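Local atomic coordinates of putative metal-dependent hydrolase (Parabacteroides distasonis ATCC 8503, PDB entry 3KL7), a protein that binds two zinc ions and is probably a metal-dependent hydrolase of the metallo-beta-lactamase superfamily. Residues P128-T133 and I166-D171; G154-I159 and K173-A178. One frame throughout, in Å; residues are numbered along the deposited sequence.

Interaction 1: P128-T133 and I166-D171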
loop_
_atom_site.group_PDB
_atom_site.type_symbol
_atom_site.label_atom_id
_atom_site.label_comp_id
_atom_site.label_asym_id
_atom_site.label_seq_id
_atom_site.Cartn_x
_atom_site.Cartn_y
_atom_site.Cartn_z
ATOM N N PRO A 128 10.770 -2.199 -4.506
ATOM C CA PRO A 128 11.466 -1.986 -3.255
ATOM C C PRO A 128 10.768 -0.994 -2.325
ATOM O O PRO A 128 10.016 -0.125 -2.773
ATOM C CB PRO A 128 12.845 -1.443 -3.698
ATOM C CG PRO A 128 12.946 -1.753 -5.136
ATOM C CD PRO A 128 11.561 -1.741 -5.656
ATOM N N ALA A 129 11.020 -1.148 -1.040
ATOM C CA ALA A 129 10.536 -0.242 -0.045
ATOM C C ALA A 129 11.532 -0.325 1.154
ATOM O O ALA A 129 11.548 -1.340 1.883
ATOM C CB ALA A 129 9.115 -0.630 0.379
ATOM N N TYR A 130 12.370 0.729 1.323
ATOM C CA TYR A 130 13.435 0.741 2.370
ATOM C C TYR A 130 13.879 2.156 2.761
ATOM O O TYR A 130 13.569 3.151 2.072
ATOM C CB TYR A 130 14.663 -0.041 1.899
ATOM C CG TYR A 130 15.297 0.519 0.637
ATOM C CD1 TYR A 130 14.797 0.185 -0.624
ATOM C CD2 TYR A 130 16.395 1.384 0.703
ATOM C CE1 TYR A 130 15.365 0.693 -1.784
ATOM C CE2 TYR A 130 16.969 1.899 -0.444
ATOM C CZ TYR A 130 16.445 1.550 -1.698
ATOM O OH TYR A 130 17.015 2.060 -2.858
ATOM N N ASN A 131 14.614 2.239 3.866
ATOM C CA ASN A 131 15.076 3.513 4.403
ATOM C C ASN A 131 16.385 3.908 3.765
ATOM O O ASN A 131 17.240 3.064 3.506
ATOM C CB ASN A 131 15.242 3.416 5.924
ATOM C CG ASN A 131 13.906 3.417 6.663
ATOM O OD1 ASN A 131 13.372 2.346 7.023
ATOM N ND2 ASN A 131 13.346 4.619 6.886
ATOM N N THR A 132 16.549 5.195 3.512
ATOM C CA THR A 132 17.787 5.695 2.909
ATOM C C THR A 132 18.644 6.484 3.929
ATOM O O THR A 132 19.853 6.591 3.770
ATOM C CB THR A 132 17.473 6.562 1.728
ATOM O OG1 THR A 132 16.597 7.616 2.143
ATOM C CG2 THR A 132 16.769 5.731 0.637
ATOM N N THR A 133 18.006 7.014 4.981
ATOM C CA THR A 133 18.721 7.796 6.008
ATOM C C THR A 133 19.699 6.910 6.793
ATOM O O THR A 133 19.325 5.845 7.282
ATOM C CB THR A 133 17.728 8.459 7.012
ATOM O OG1 THR A 133 16.803 9.257 6.301
ATOM C CG2 THR A 133 18.456 9.322 8.004
ATOM N N ILE A 166 13.204 6.692 -2.113
ATOM C CA ILE A 166 14.270 5.902 -2.717
ATOM C C ILE A 166 14.380 6.183 -4.215
ATOM O O ILE A 166 13.387 6.572 -4.845
ATOM C CB ILE A 166 14.053 4.394 -2.459
ATOM C CG1 ILE A 166 12.692 3.913 -3.039
ATOM C CG2 ILE A 166 14.129 4.110 -0.991
ATOM C CD1 ILE A 166 12.542 2.403 -3.049
ATOM N N PRO A 167 15.599 5.991 -4.797
ATOM C CA PRO A 167 15.850 6.320 -6.215
ATOM C C PRO A 167 15.085 5.449 -7.203
ATOM O O PRO A 167 14.903 5.844 -8.359
ATOM C CB PRO A 167 17.378 6.110 -6.373
ATOM C CG PRO A 167 17.752 5.184 -5.315
ATOM C CD PRO A 167 16.811 5.458 -4.142
ATOM N N GLU A 168 14.647 4.276 -6.758
ATOM C CA GLU A 168 13.883 3.383 -7.602
ATOM C C GLU A 168 12.483 3.921 -7.901
ATOM O O GLU A 168 11.795 3.407 -8.765
ATOM C CB GLU A 168 13.760 1.989 -6.962
ATOM C CG GLU A 168 15.004 1.130 -7.080
ATOM C CD GLU A 168 15.889 1.194 -5.849
ATOM O OE1 GLU A 168 15.852 2.215 -5.110
ATOM O OE2 GLU A 168 16.631 0.215 -5.622
HETATM N N MSE A 169 12.057 4.938 -7.189
HETATM C CA MSE A 169 10.766 5.511 -7.484
HETATM C C MSE A 169 10.755 6.188 -8.859
HETATM O O MSE A 169 9.725 6.284 -9.480
HETATM C CB MSE A 169 10.310 6.445 -6.376
HETATM C CG MSE A 169 9.573 5.708 -5.285
HETATM SE SE MSE A 169 9.269 6.779 -3.848
HETATM C CE MSE A 169 8.540 5.493 -2.589
ATOM N N LYS A 170 11.933 6.618 -9.339
ATOM C CA LYS A 170 12.051 7.160 -10.716
ATOM C C LYS A 170 11.624 6.115 -11.753
ATOM O O LYS A 170 11.240 6.460 -12.849
ATOM C CB LYS A 170 13.489 7.635 -11.007
ATOM C CG LYS A 170 13.862 8.987 -10.335
ATOM C CD LYS A 170 15.354 9.425 -10.677
ATOM C CE LYS A 170 16.408 8.583 -9.881
ATOM N NZ LYS A 170 17.827 8.717 -10.452
ATOM N N ASP A 171 11.678 4.832 -11.376
ATOM C CA ASP A 171 11.347 3.715 -12.300
ATOM C C ASP A 171 9.831 3.377 -12.354
ATOM O O ASP A 171 9.398 2.542 -13.166
ATOM C CB ASP A 171 12.164 2.469 -11.907
ATOM C CG ASP A 171 13.713 2.710 -12.025
ATOM O OD1 ASP A 171 14.130 3.319 -13.030
ATOM O OD2 ASP A 171 14.490 2.299 -11.095
#
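Tyr-130 and Ile-166 meet with matching first torsions: each places its gamma carbon, CG of the tyrosine (chi1 60°) and CG1 of the isoleucine (chi1 59°), between its own backbone N and carbonyl carbon. Ile-166 CG2 is thereby set over the middle of one face of the phenol, 3.6 Å from the ring centroid and 13° off the normal, a CH-pi contact. The other branch reaches along the ring, Ile-166 CD1 lying 3.5 Å from Tyr-130 CE1 and 3.9 Å from Pro-128 CB. Thr-132 CG2 closes in on the same methyl that lies over the ring, a tight 3.5 Å from Ile-166 CG2. Both segments belong to loops at the zinc-bearing side of the metallo-beta-lactamase fold: 128-133 runs on from strand 123-128, while segment 166-171 turns into a short 3-10 stretch just past the zinc ligand Asp-162. Asn-131 OD1 accepts from ND1 of the zinc ligand His-140, which puts Asn-131 in the second shell. The polar end of the contact is a short hydrogen bond, Tyr-130 OH donating to Glu-168 OE1 at 2.5 Å on the syn side of the carboxylate, with ring and carboxylate planes nearly perpendicular. Glu-168 CG rests 4.0 Å from Pro-128 CG, and the bend at chi2 beyond it turns the carboxylate to the Tyr-130 hydroxyl; OE2 forms a salt bridge with Arg-142 NH2, so each oxygen has its own partner.

Interaction 2: G154-I159 and K173-A178. With GOL (glycerol), chain F.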
loop_
_atom_site.group_PDB
_atom_site.type_symbol
_atom_site.label_atom_id
_atom_site.label_comp_id
_atom_site.label_asym_id
_atom_site.label_seq_id
_atom_site.Cartn_x
_atom_site.Cartn_y
_atom_site.Cartn_z
ATOM N N GLY A 154 -5.941 -1.826 -16.441
ATOM C CA GLY A 154 -5.213 -0.608 -16.834
ATOM C C GLY A 154 -5.018 0.422 -15.715
ATOM O O GLY A 154 -4.176 1.302 -15.830
ATOM N N LEU A 155 -5.800 0.320 -14.641
ATOM C CA LEU A 155 -5.679 1.256 -13.524
ATOM C C LEU A 155 -4.590 0.759 -12.600
ATOM O O LEU A 155 -4.715 -0.318 -12.037
ATOM C CB LEU A 155 -7.005 1.349 -12.763
ATOM C CG LEU A 155 -7.080 2.397 -11.670
ATOM C CD1 LEU A 155 -7.214 3.743 -12.277
ATOM C CD2 LEU A 155 -8.257 2.112 -10.772
ATOM N N ARG A 156 -3.525 1.552 -12.446
ATOM C CA ARG A 156 -2.353 1.150 -11.639
ATOM C C ARG A 156 -2.310 1.848 -10.292
ATOM O O ARG A 156 -2.274 3.054 -10.214
ATOM C CB ARG A 156 -1.046 1.394 -12.424
ATOM C CG ARG A 156 -0.904 0.443 -13.648
ATOM C CD ARG A 156 0.134 0.892 -14.693
ATOM N NE ARG A 156 1.501 1.071 -14.176
ATOM C CZ ARG A 156 2.302 0.080 -13.762
ATOM N NH1 ARG A 156 1.889 -1.169 -13.750
ATOM N NH2 ARG A 156 3.518 0.355 -13.343
ATOM N N VAL A 157 -2.322 1.058 -9.236
ATOM C CA VAL A 157 -2.348 1.572 -7.861
ATOM C C VAL A 157 -1.056 1.153 -7.202
ATOM O O VAL A 157 -0.777 -0.039 -7.090
ATOM C CB VAL A 157 -3.534 0.979 -7.064
ATOM C CG1 VAL A 157 -3.569 1.527 -5.629
ATOM C CG2 VAL A 157 -4.846 1.246 -7.788
ATOM N N TYR A 158 -0.255 2.131 -6.791
ATOM C CA TYR A 158 1.035 1.867 -6.124
ATOM C C TYR A 158 0.860 2.003 -4.627
ATOM O O TYR A 158 0.519 3.071 -4.135
ATOM C CB TYR A 158 2.094 2.845 -6.636
ATOM C CG TYR A 158 3.406 2.847 -5.863
ATOM C CD1 TYR A 158 3.990 1.673 -5.444
ATOM C CD2 TYR A 158 4.063 4.032 -5.593
ATOM C CE1 TYR A 158 5.210 1.676 -4.744
ATOM C CE2 TYR A 158 5.281 4.048 -4.881
ATOM C CZ TYR A 158 5.840 2.864 -4.463
ATOM O OH TYR A 158 7.042 2.876 -3.765
ATOM N N ILE A 159 1.044 0.905 -3.907
ATOM C CA ILE A 159 1.054 0.936 -2.444
ATOM C C ILE A 159 2.522 0.774 -1.969
ATOM O O ILE A 159 3.098 -0.295 -2.071
ATOM C CB ILE A 159 0.153 -0.179 -1.854
ATOM C CG1 ILE A 159 -1.327 0.033 -2.335
ATOM C CG2 ILE A 159 0.262 -0.201 -0.286
ATOM C CD1 ILE A 159 -2.179 -1.157 -2.211
ATOM N N LYS A 173 6.262 3.785 -13.487
ATOM C CA LYS A 173 5.637 4.408 -14.657
ATOM C C LYS A 173 4.135 4.251 -14.637
ATOM O O LYS A 173 3.611 3.246 -14.148
ATOM C CB LYS A 173 6.202 3.826 -15.942
ATOM C CG LYS A 173 7.742 3.906 -16.065
ATOM C CD LYS A 173 8.283 5.360 -15.950
ATOM C CE LYS A 173 9.813 5.395 -16.108
ATOM N NZ LYS A 173 10.431 6.724 -15.701
ATOM N N ASP A 174 3.448 5.274 -15.155
ATOM C CA ASP A 174 2.003 5.243 -15.388
ATOM C C ASP A 174 1.191 4.861 -14.152
ATOM O O ASP A 174 0.268 4.025 -14.232
ATOM C CB ASP A 174 1.698 4.315 -16.539
ATOM C CG ASP A 174 2.373 4.761 -17.842
ATOM O OD1 ASP A 174 2.208 5.936 -18.224
ATOM O OD2 ASP A 174 3.071 3.931 -18.482
ATOM N N ILE A 175 1.520 5.468 -13.018
ATOM C CA ILE A 175 0.797 5.206 -11.791
ATOM C C ILE A 175 -0.406 6.140 -11.711
ATOM O O ILE A 175 -0.262 7.346 -11.756
ATOM C CB ILE A 175 1.697 5.371 -10.555
ATOM C CG1 ILE A 175 2.911 4.396 -10.631
ATOM C CG2 ILE A 175 0.905 5.134 -9.277
ATOM C CD1 ILE A 175 2.547 2.883 -10.548
ATOM N N ASP A 176 -1.604 5.562 -11.638
ATOM C CA ASP A 176 -2.838 6.353 -11.495
ATOM C C ASP A 176 -3.037 6.812 -10.040
ATOM O O ASP A 176 -3.395 7.953 -9.786
ATOM C CB ASP A 176 -4.054 5.533 -11.951
ATOM C CG ASP A 176 -4.055 5.270 -13.453
ATOM O OD1 ASP A 176 -4.472 6.177 -14.227
ATOM O OD2 ASP A 176 -3.655 4.149 -13.862
ATOM N N ILE A 177 -2.812 5.901 -9.102
ATOM C CA ILE A 177 -3.061 6.177 -7.667
ATOM C C ILE A 177 -1.890 5.690 -6.831
ATOM O O ILE A 177 -1.424 4.597 -7.006
ATOM C CB ILE A 177 -4.345 5.459 -7.162
ATOM C CG1 ILE A 177 -5.580 5.924 -7.948
ATOM C CG2 ILE A 177 -4.540 5.725 -5.626
ATOM C CD1 ILE A 177 -6.726 4.902 -8.002
ATOM N N ALA A 178 -1.417 6.518 -5.919
ATOM C CA ALA A 178 -0.287 6.140 -5.101
ATOM C C ALA A 178 -0.542 6.410 -3.662
ATOM O O ALA A 178 -1.117 7.418 -3.303
ATOM C CB ALA A 178 1.006 6.869 -5.573
HETATM C C1 GOL F . 7.016 0.274 -14.200
HETATM O O1 GOL F . 6.357 0.403 -12.953
HETATM C C2 GOL F . 6.475 -0.921 -15.025
HETATM O O2 GOL F . 5.725 -1.785 -14.214
HETATM C C3 GOL F . 7.659 -1.648 -15.723
HETATM O O3 GOL F . 7.325 -2.945 -16.109
#
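Strands 155-159 and 177-181 run parallel, Val-157 bridging to Ile-177 and Tyr-158 to Ala-178, with Arg-156 O accepting from both Asp-176 N and Ile-177 N and Tyr-158 N donating to Ile-177 O at 2.7 Å. Just before the regular pairing, the carboxylate of Asp-176 takes over from the backbone: Arg-156 N gives a nearly straight bond (175°) to Asp-176 OD2, 3.0 Å away and met on its anti side, while OD1 is paired with Lys-203. Leu-155 CD1 lies against the shaft of this aspartate, 3.6 Å from Asp-176 CB. A bend at chi3 (58°) turns the Arg-156 guanidinium so that it grips one carbonyl side-on: NE and NH2 both donate to Lys-173 O, each at 3.0 Å and close to the guanidinium plane. NH1 forms a salt bridge with Glu-125, and a glycerol, probably from the crystallisation liquor, sits beside NH2. On one side of the sheet Val-157 and Ile-177 stand alongside each other, Val-157 CG2 being 4.1 Å from Ile-177 CD1. Tyr-158 points to the other side, where Ile-175 CG2 packs 3.7 Å from Tyr-158 CB and the ring passes near Ala-178. Such a central parallel strand pair, flanked on the 155-159 side by the antiparallel strand 146-152, is characteristic of the mixed sheets in the alpha-beta/beta-alpha sandwich of metallo-beta-lactamase proteins.

How the interactions relate
From the N terminus the four segments come in the order 128-133, 154-159, 166-171 and 173-178, so the two contacts cross. Interaction 1 closes a loop of 32 residues that carries the zinc ligands His-140 and Asp-162 and both strands 146-152 and 155-159. Interaction 2 closes a shorter one of 13 residues, without alpha-helix or strand, that also contains Asp-162 and then segment 166-171. The first joins two loops beside the metal site; the second pairs neighbouring strands in the middle of the sheet that also holds strands 146-152 and 204-208. Their centres are about 17 Å apart, yet they touch where selenomethionine Met-169 CE packs 3.2 Å from Tyr-158 OH.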